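Local coordinates for protein pyruvate-formate lyase-activating enzyme (Bacteroides vulgatus ATCC 8482, PDB 3CAN) that probably acts as an activating enzyme of the radical SAM superfamily, built on an alpha/beta fold with a parallel sheet related to the TIM barrel, at residues D38-A43 against E79-N84; L58-K63 against K83-V88. One frame throughout, in Å; residues are numbered along the deposited sequence. Where two conformers were deposited one is given.

Interaction 1 of 2, residues D38-A43 against E79-N84; sequences DTTLLA and ELILKN
Asn84 reaches from helix 79-90 into the type I beta turn of Thr39 to Leu42, the bend that follows strand 35-38 in this alpha/beta fold, and illustrates how one amide can hold several backbone carbonyls. With chi1 at -76° its CG stands beside the backbone N, and the carboxamide nitrogen is brought to where the carbonyls of Thr39, Thr40 and Leu42 converge. ND2 donates to Leu42 O at 2.7 Å along a nearly straight bond (162°), which arrives in the carbonyl plane on a lone pair and lies on the OD1 side of the amide. A second bond, 3.3 Å from ND2 to Thr40 O, comes from above that carbonyl's plane, while the hydrogen bond to Thr39 O is weak. Since Leu42 O and Thr40 O both lie close to the amide plane, the short bond and the longer one can each use a separate N-H, which should fix the rotation of the group. Beside this buried polar centre Thr40 CG2 packs 3.5 Å from Ile81 CG1, the two side chains crossing at a slant. Leu80 belongs to the same tight part, both its methyls set against Leu42 O, with CD1 3.5 Å from that oxygen.

The solvent edge is looser. Leu41, exposed, lies alongside Ile81 with CD2 4.1 Å from its CD1, and exposed Ala43 offers CA to Leu80 CD2 at 3.7 Å.

The turn is also braced from within: Asp38 forms an Asx turn, its OD1 accepting from Thr40 N at 3.0 Å, nearly along the C-O axis, and also from Thr40 OG1, met on the syn side of the carboxylate.

Interaction 2 of 2, residues L58-K63 against K83-V88; sequences LLIDLK and KNIRRV
Ile60 sets its CD1 over one face of the Asn84-Ile85 peptide, off its centre and 4.2 Å from Asn84 O; the Asn84 carboxamide, a second flat group at this border, is bonded through ND2 to Leu42 O, and no ring takes part. The same CD1 lies 3.7 Å from Ile85 CG1, so the methyl rests in the angle between helix backbone and side chain. The other branch of Ile60, CG2, is still nearer, 3.5 Å from Ile85 CG1, and the two isoleucines cross at a slant. Having CG1 anti to its carbonyl carbon (chi1 -63°) lets the end of Ile85 turn in to the strand, where its CD1 is 4.0 Å from Leu62 CD1, the two side chains crossing at about a right angle. Val88 borders Leu58 and Ile60, its exact placement doubtful.

This is strand-helix packing inside a beta-alpha-beta crossover: the axes of 58-61 and 83-88 run roughly antiparallel (151°), 9.7 Å apart at closest. Ile97 and Phe118 close over Ile85 from the next strand and helix, whereas Asp61 points away from the helix and pairs with Arg98. Without any hydrogen bond across it, the contact probably rests on burial and close packing of aliphatic groups.

How the interactions relate
The centres of interaction 1 and interaction 2 lie about 6 Å apart, and both end on helix 79-90, with Lys83 and Asn84 common to the two segments there. Along the chain, 38-43 follows strand 35-38, 58-63 takes in most of the neighbouring parallel strand 57-61, and the helix comes last. One helix therefore packs its first turns against a loop at the end of one strand and its later turns against the adjoining strand. The two earlier segments also meet directly: Thr40 OG1 lies 2.9 Å from Asp61 N, and Thr39 N 3.1 Å from Leu59 O, both probable hydrogen bonds. Polar and apolar contacts thus join two neighbouring parallel strands and the helix over them.

Interaction 1 of 2, residues D38-A43 against E79-N84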
loop_
_atom_site.group_PDB
_atom_site.type_symbol
_atom_site.label_atom_id
_atom_site.label_comp_id
_atom_site.label_asym_id
_atom_site.label_seq_id
_atom_site.Cartn_x
_atom_site.Cartn_y
_atom_site.Cartn_z
ATOM N N ASP A 38 -1.804 -10.184 4.443
ATOM C CA ASP A 38 -3.079 -9.758 5.032
ATOM C C ASP A 38 -3.876 -10.981 5.473
ATOM O O ASP A 38 -4.321 -11.776 4.627
ATOM C CB ASP A 38 -3.842 -8.944 3.989
ATOM C CG ASP A 38 -5.198 -8.444 4.459
ATOM O OD1 ASP A 38 -5.642 -8.768 5.580
ATOM O OD2 ASP A 38 -5.858 -7.749 3.644
ATOM N N THR A 39 -4.041 -11.155 6.784
ATOM C CA THR A 39 -4.739 -12.308 7.343
ATOM C C THR A 39 -6.098 -11.916 7.963
ATOM O O THR A 39 -6.701 -12.693 8.715
ATOM C CB THR A 39 -3.885 -13.015 8.420
ATOM O OG1 THR A 39 -3.610 -12.101 9.484
ATOM C CG2 THR A 39 -2.559 -13.545 7.819
ATOM N N THR A 40 -6.581 -10.725 7.626
ATOM C CA THR A 40 -7.820 -10.199 8.193
ATOM C C THR A 40 -8.926 -11.253 8.184
ATOM O O THR A 40 -9.536 -11.531 9.223
ATOM C CB THR A 40 -8.289 -8.949 7.432
ATOM O OG1 THR A 40 -7.241 -7.958 7.393
ATOM C CG2 THR A 40 -9.542 -8.352 8.079
ATOM N N LEU A 41 -9.156 -11.857 7.020
ATOM C CA LEU A 41 -10.288 -12.779 6.826
ATOM C C LEU A 41 -9.973 -14.271 6.951
ATOM O O LEU A 41 -10.796 -15.109 6.559
ATOM C CB LEU A 41 -10.940 -12.499 5.473
ATOM C CG LEU A 41 -11.475 -11.071 5.278
ATOM C CD1 LEU A 41 -11.959 -10.878 3.841
ATOM C CD2 LEU A 41 -12.595 -10.762 6.263
ATOM N N LEU A 42 -8.811 -14.612 7.495
ATOM C CA LEU A 42 -8.420 -16.016 7.654
ATOM C C LEU A 42 -9.254 -16.665 8.747
ATOM O O LEU A 42 -9.252 -16.217 9.892
ATOM C CB LEU A 42 -6.938 -16.165 8.000
ATOM C CG LEU A 42 -5.973 -16.729 6.971
ATOM C CD1 LEU A 42 -4.614 -17.001 7.615
ATOM C CD2 LEU A 42 -6.532 -17.977 6.293
ATOM N N ALA A 43 -9.977 -17.709 8.380
ATOM C CA ALA A 43 -10.891 -18.359 9.300
ATOM C C ALA A 43 -10.179 -19.287 10.274
ATOM O O ALA A 43 -10.467 -19.256 11.473
ATOM C CB ALA A 43 -11.938 -19.132 8.526
ATOM N N GLU A 79 -16.112 -10.473 14.540
ATOM C CA GLU A 79 -15.707 -11.414 15.579
ATOM C C GLU A 79 -14.407 -12.162 15.217
ATOM O O GLU A 79 -13.470 -12.260 16.030
ATOM C CB GLU A 79 -16.855 -12.384 15.887
ATOM C CG GLU A 79 -17.946 -11.794 16.830
ATOM C CD GLU A 79 -18.961 -10.838 16.172
ATOM O OE1 GLU A 79 -18.790 -10.429 15.022
ATOM O OE2 GLU A 79 -19.963 -10.491 16.830
ATOM N N LEU A 80 -14.338 -12.667 13.983
ATOM C CA LEU A 80 -13.154 -13.370 13.513
ATOM C C LEU A 80 -11.941 -12.452 13.384
ATOM O O LEU A 80 -10.820 -12.857 13.677
ATOM C CB LEU A 80 -13.434 -14.003 12.147
ATOM C CG LEU A 80 -12.253 -14.705 11.481
ATOM C CD1 LEU A 80 -11.774 -15.849 12.355
ATOM C CD2 LEU A 80 -12.654 -15.204 10.105
ATOM N N ILE A 81 -12.162 -11.228 12.922
ATOM C CA ILE A 81 -11.076 -10.260 12.763
ATOM C C ILE A 81 -10.410 -10.031 14.126
ATOM O O ILE A 81 -9.188 -10.062 14.242
ATOM C CB ILE A 81 -11.578 -8.907 12.168
ATOM C CG1 ILE A 81 -11.828 -9.025 10.665
ATOM C CG2 ILE A 81 -10.548 -7.788 12.374
ATOM C CD1 ILE A 81 -12.920 -9.919 10.273
ATOM N N LEU A 82 -11.228 -9.839 15.157
ATOM C CA LEU A 82 -10.696 -9.597 16.494
ATOM C C LEU A 82 -9.969 -10.822 17.047
ATOM O O LEU A 82 -8.933 -10.697 17.684
ATOM C CB LEU A 82 -11.813 -9.147 17.437
ATOM C CG LEU A 82 -12.496 -7.832 17.032
ATOM C CD1 LEU A 82 -13.594 -7.455 18.037
ATOM C CD2 LEU A 82 -11.484 -6.704 16.892
ATOM N N LYS A 83 -10.524 -12.000 16.816
ATOM C CA LYS A 83 -9.870 -13.251 17.208
ATOM C C LYS A 83 -8.492 -13.392 16.560
ATOM O O LYS A 83 -7.512 -13.753 17.226
ATOM C CB LYS A 83 -10.757 -14.433 16.810
ATOM C CG LYS A 83 -10.196 -15.770 17.204
ATOM C CD LYS A 83 -11.185 -16.903 16.987
ATOM C CE LYS A 83 -12.315 -16.883 18.010
ATOM N NZ LYS A 83 -13.469 -16.053 17.573
ATOM N N ASN A 84 -8.410 -13.086 15.271
ATOM C CA ASN A 84 -7.141 -13.191 14.532
ATOM C C ASN A 84 -6.075 -12.220 15.021
ATOM O O ASN A 84 -4.885 -12.564 15.088
ATOM C CB ASN A 84 -7.370 -12.965 13.036
ATOM C CG ASN A 84 -7.985 -14.170 12.349
ATOM O OD1 ASN A 84 -8.054 -15.262 12.932
ATOM N ND2 ASN A 84 -8.491 -13.968 11.123
#

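Interaction 2 of 2, residues L58-K63 against K83-V88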
loop_
_atom_site.group_PDB
_atom_site.type_symbol
_atom_site.label_atom_id
_atom_site.label_comp_id
_atom_site.label_asym_id
_atom_site.label_seq_id
_atom_site.Cartn_x
_atom_site.Cartn_y
_atom_site.Cartn_z
ATOM N N LEU A 58 2.505 -9.689 9.453
ATOM C CA LEU A 58 1.089 -9.796 9.147
ATOM C C LEU A 58 0.480 -8.408 9.073
ATOM O O LEU A 58 0.905 -7.485 9.783
ATOM C CB LEU A 58 0.335 -10.611 10.202
ATOM C CG LEU A 58 0.639 -12.096 10.391
ATOM C CD1 LEU A 58 -0.500 -12.778 11.134
ATOM C CD2 LEU A 58 0.972 -12.832 9.076
ATOM N N LEU A 59 -0.519 -8.270 8.210
ATOM C CA LEU A 59 -1.285 -7.041 8.048
ATOM C C LEU A 59 -2.729 -7.379 8.362
ATOM O O LEU A 59 -3.261 -8.354 7.841
ATOM C CB LEU A 59 -1.188 -6.534 6.602
ATOM C CG LEU A 59 0.218 -6.449 6.010
ATOM C CD1 LEU A 59 0.155 -6.151 4.517
ATOM C CD2 LEU A 59 1.053 -5.391 6.753
ATOM N N ILE A 60 -3.362 -6.616 9.243
ATOM C CA ILE A 60 -4.780 -6.839 9.522
ATOM C C ILE A 60 -5.526 -5.518 9.508
ATOM O O ILE A 60 -5.074 -4.550 10.123
ATOM C CB ILE A 60 -4.999 -7.550 10.887
ATOM C CG1 ILE A 60 -4.260 -8.887 10.920
ATOM C CG2 ILE A 60 -6.485 -7.785 11.133
ATOM C CD1 ILE A 60 -4.161 -9.551 12.308
ATOM N N ASP A 61 -6.674 -5.492 8.825
ATOM C CA ASP A 61 -7.552 -4.324 8.796
ATOM C C ASP A 61 -8.465 -4.368 10.018
ATOM O O ASP A 61 -9.026 -5.416 10.340
ATOM C CB ASP A 61 -8.446 -4.330 7.552
ATOM C CG ASP A 61 -7.693 -4.058 6.280
ATOM O OD1 ASP A 61 -6.494 -3.744 6.329
ATOM O OD2 ASP A 61 -8.323 -4.172 5.209
ATOM N N LEU A 62 -8.623 -3.226 10.677
ATOM C CA LEU A 62 -9.591 -3.090 11.763
ATOM C C LEU A 62 -10.554 -1.953 11.422
ATOM O O LEU A 62 -10.406 -0.828 11.886
ATOM C CB LEU A 62 -8.859 -2.828 13.070
ATOM C CG LEU A 62 -9.686 -2.791 14.347
ATOM C CD1 LEU A 62 -10.455 -4.109 14.497
ATOM C CD2 LEU A 62 -8.782 -2.527 15.545
ATOM N N LYS A 63 -11.532 -2.264 10.578
ATOM C CA LYS A 63 -12.434 -1.247 10.029
ATOM C C LYS A 63 -13.385 -0.677 11.074
ATOM O O LYS A 63 -13.691 0.522 11.054
ATOM C CB LYS A 63 -13.211 -1.792 8.824
ATOM C CG LYS A 63 -12.498 -1.552 7.497
ATOM C CD LYS A 63 -13.313 -2.028 6.296
ATOM C CE LYS A 63 -12.772 -3.344 5.735
ATOM N NZ LYS A 63 -13.721 -4.043 4.818
ATOM N N LYS A 83 -10.524 -12.000 16.816
ATOM C CA LYS A 83 -9.870 -13.251 17.208
ATOM C C LYS A 83 -8.492 -13.392 16.560
ATOM O O LYS A 83 -7.512 -13.753 17.226
ATOM C CB LYS A 83 -10.757 -14.433 16.810
ATOM C CG LYS A 83 -10.196 -15.770 17.204
ATOM C CD LYS A 83 -11.185 -16.903 16.987
ATOM C CE LYS A 83 -12.315 -16.883 18.010
ATOM N NZ LYS A 83 -13.469 -16.053 17.573
ATOM N N ASN A 84 -8.410 -13.086 15.271
ATOM C CA ASN A 84 -7.141 -13.191 14.532
ATOM C C ASN A 84 -6.075 -12.220 15.021
ATOM O O ASN A 84 -4.885 -12.564 15.088
ATOM C CB ASN A 84 -7.370 -12.965 13.036
ATOM C CG ASN A 84 -7.985 -14.170 12.349
ATOM O OD1 ASN A 84 -8.054 -15.262 12.932
ATOM N ND2 ASN A 84 -8.491 -13.968 11.123
ATOM N N ILE A 85 -6.489 -11.005 15.346
ATOM C CA ILE A 85 -5.561 -10.028 15.873
ATOM C C ILE A 85 -5.036 -10.525 17.211
ATOM O O ILE A 85 -3.833 -10.483 17.468
ATOM C CB ILE A 85 -6.185 -8.617 16.018
ATOM C CG1 ILE A 85 -6.605 -8.067 14.645
ATOM C CG2 ILE A 85 -5.201 -7.697 16.706
ATOM C CD1 ILE A 85 -7.496 -6.838 14.713
ATOM N N ARG A 86 -5.930 -11.030 18.066
ATOM C CA ARG A 86 -5.487 -11.569 19.348
ATOM C C ARG A 86 -4.521 -12.740 19.147
ATOM O O ARG A 86 -3.516 -12.836 19.844
ATOM C CB ARG A 86 -6.675 -11.999 20.209
ATOM C CG ARG A 86 -6.293 -12.438 21.620
ATOM C CD ARG A 86 -7.532 -12.567 22.504
ATOM N NE ARG A 86 -8.115 -11.263 22.803
ATOM C CZ ARG A 86 -7.631 -10.411 23.700
ATOM N NH1 ARG A 86 -6.561 -10.715 24.434
ATOM N NH2 ARG A 86 -8.227 -9.252 23.880
ATOM N N ARG A 87 -4.814 -13.613 18.182
ATOM C CA ARG A 87 -3.958 -14.780 17.966
ATOM C C ARG A 87 -2.544 -14.384 17.553
ATOM O O ARG A 87 -1.571 -14.949 18.067
ATOM C CB ARG A 87 -4.555 -15.753 16.952
ATOM C CG ARG A 87 -3.941 -17.145 17.102
ATOM C CD ARG A 87 -4.535 -18.157 16.156
ATOM N NE ARG A 87 -3.871 -19.456 16.313
ATOM C CZ ARG A 87 -4.180 -20.363 17.246
ATOM N NH1 ARG A 87 -3.509 -21.509 17.299
ATOM N NH2 ARG A 87 -5.161 -20.144 18.118
ATOM N N VAL A 88 -2.425 -13.423 16.644
ATOM C CA VAL A 88 -1.122 -12.950 16.211
ATOM C C VAL A 88 -0.365 -12.293 17.371
ATOM O O VAL A 88 0.831 -12.540 17.568
ATOM C CB VAL A 88 -1.260 -11.998 15.016
ATOM C CG1 VAL A 88 0.101 -11.513 14.548
ATOM C CG2 VAL A 88 -2.017 -12.712 13.873
#